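Local coordinates for putative calcium binding protein (Streptomyces coelicolor, PDB 3AKB) that binds calcium ions through EF-hand loops and probably takes part in calcium-mediated regulation in this bacterium, at residues K88-A93 with A157-F162. The protein carries 2 engineered substitutions. Residues are numbered along the deposited sequence; the frame is centred on the assembly and turned at random.
Sequences KPDRFA and AFARYF
F92 and F158 both set CG anti to the backbone N (chi1 -178° and 178°), which extends the two rings to where the CD2/CE2 side of F92 meets CE2 and CZ of F158. CE2 of F92 lies 3.5 Å from CE2 of F158. The side chains run at about a right angle to each other while the ring planes lie 27° apart, and with centroids separated by 5.7 Å the rings scarcely overlap. F162 closes the aromatic cluster: its CD2 sits near the plane of the F92 ring, at the edge, 4.4 Å from F92 CE2, and also lies over the centre of one F158 face. F158 CD2 packs 4.0 Å from A93 CA. Beside the rings the helices approach through small groups. A93 CB abuts A159 CB at 3.6 Å, and P89 CB rests 3.7 Å from the carbonyl oxygen A159 O. No hydrogen bond joins the segments. With an alanine at F158, F92 CE2 is likely to lose its nearest neighbour across the contact, and a gap would probably open between A93 and F162. The contact packs the start of helix 89-107 against the end of helix 151-161, the exit helix of the EF-hand whose calcium site includes D142 and E153. F158 reaches on to A96 and L100 of helix 89-107; L56, L60 and I63 of helix 44-64 touch F92, while F13 of helix 2-13 stacks on F162.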
# COMPACT_ATOMS: atom_id res chain seq x y z
N LYS A 88 10.87 12.38 4.65
CA LYS A 88 10.07 11.99 5.82
C LYS A 88 9.29 10.65 5.64
O LYS A 88 8.06 10.62 5.75
CB LYS A 88 9.13 13.14 6.26
CG LYS A 88 8.13 13.62 5.20
CD LYS A 88 7.21 14.72 5.73
CE LYS A 88 5.94 14.89 4.88
NZ LYS A 88 5.15 16.12 5.24
N PRO A 89 10.03 9.54 5.41
CA PRO A 89 9.42 8.22 5.14
C PRO A 89 8.62 7.62 6.30
O PRO A 89 7.54 7.03 6.07
CB PRO A 89 10.64 7.33 4.79
CG PRO A 89 11.79 8.01 5.43
CD PRO A 89 11.50 9.47 5.39
N ASP A 90 9.14 7.75 7.52
CA ASP A 90 8.45 7.22 8.71
C ASP A 90 7.13 7.93 8.96
O ASP A 90 6.14 7.30 9.33
CB ASP A 90 9.33 7.35 9.96
CG ASP A 90 10.36 6.25 10.08
OD1 ASP A 90 10.67 5.57 9.07
OD2 ASP A 90 10.86 6.07 11.22
N ARG A 91 7.12 9.25 8.78
CA ARG A 91 5.88 10.01 8.94
C ARG A 91 4.84 9.57 7.90
O ARG A 91 3.65 9.40 8.21
CB ARG A 91 6.16 11.51 8.85
CG ARG A 91 6.49 12.17 10.20
CD ARG A 91 5.98 13.60 10.22
NE ARG A 91 7.00 14.51 9.75
CZ ARG A 91 6.81 15.78 9.42
NH1 ARG A 91 5.61 16.36 9.49
NH2 ARG A 91 7.84 16.49 9.00
N PHE A 92 5.28 9.38 6.66
CA PHE A 92 4.35 8.90 5.64
C PHE A 92 3.82 7.50 5.98
O PHE A 92 2.62 7.25 5.91
CB PHE A 92 4.96 8.90 4.25
CG PHE A 92 4.00 8.46 3.17
CD1 PHE A 92 2.87 9.21 2.87
CD2 PHE A 92 4.23 7.30 2.46
CE1 PHE A 92 1.99 8.80 1.86
CE2 PHE A 92 3.35 6.88 1.43
CZ PHE A 92 2.21 7.63 1.16
N ALA A 93 4.73 6.61 6.40
CA ALA A 93 4.33 5.25 6.81
C ALA A 93 3.33 5.27 7.95
O ALA A 93 2.42 4.42 7.98
CB ALA A 93 5.54 4.42 7.18
N ALA A 157 8.79 -1.76 6.20
CA ALA A 157 9.00 -2.14 4.78
C ALA A 157 8.29 -1.16 3.83
O ALA A 157 8.81 -0.81 2.77
CB ALA A 157 8.52 -3.54 4.51
N PHE A 158 7.10 -0.72 4.24
CA PHE A 158 6.34 0.24 3.46
C PHE A 158 7.13 1.56 3.41
O PHE A 158 7.32 2.13 2.33
CB PHE A 158 4.95 0.40 4.09
CG PHE A 158 4.07 1.42 3.41
CD1 PHE A 158 3.07 1.00 2.53
CD2 PHE A 158 4.20 2.79 3.69
CE1 PHE A 158 2.26 1.93 1.89
CE2 PHE A 158 3.38 3.73 3.06
CZ PHE A 158 2.40 3.30 2.17
N ALA A 159 7.63 2.00 4.58
CA ALA A 159 8.44 3.22 4.70
C ALA A 159 9.67 3.15 3.78
O ALA A 159 10.01 4.13 3.09
CB ALA A 159 8.87 3.43 6.14
N ARG A 160 10.35 2.00 3.78
CA ARG A 160 11.53 1.79 2.95
C ARG A 160 11.19 1.76 1.45
O ARG A 160 11.90 2.37 0.63
CB ARG A 160 12.24 0.49 3.33
CG ARG A 160 13.04 0.54 4.63
CD ARG A 160 13.65 -0.83 4.96
NE ARG A 160 12.62 -1.84 5.20
CZ ARG A 160 12.82 -2.98 5.87
NH1 ARG A 160 14.02 -3.28 6.34
NH2 ARG A 160 11.82 -3.83 6.04
N TYR A 161 10.14 1.02 1.08
CA TYR A 161 9.78 0.92 -0.34
C TYR A 161 9.48 2.31 -0.94
O TYR A 161 9.87 2.56 -2.09
CB TYR A 161 8.58 -0.02 -0.56
CG TYR A 161 8.12 -0.07 -2.00
CD1 TYR A 161 8.87 -0.73 -2.97
CD2 TYR A 161 6.95 0.57 -2.39
CE1 TYR A 161 8.44 -0.75 -4.31
CE2 TYR A 161 6.51 0.53 -3.72
CZ TYR A 161 7.26 -0.11 -4.66
OH TYR A 161 6.83 -0.14 -5.97
N PHE A 162 8.83 3.19 -0.18
CA PHE A 162 8.52 4.54 -0.69
C PHE A 162 9.64 5.59 -0.46
O PHE A 162 9.46 6.81 -0.69
CB PHE A 162 7.11 4.99 -0.26
CG PHE A 162 6.00 4.22 -0.97
CD1 PHE A 162 5.80 4.39 -2.33
CD2 PHE A 162 5.23 3.27 -0.29
CE1 PHE A 162 4.81 3.68 -3.02
CE2 PHE A 162 4.23 2.56 -0.97
CZ PHE A 162 4.02 2.76 -2.33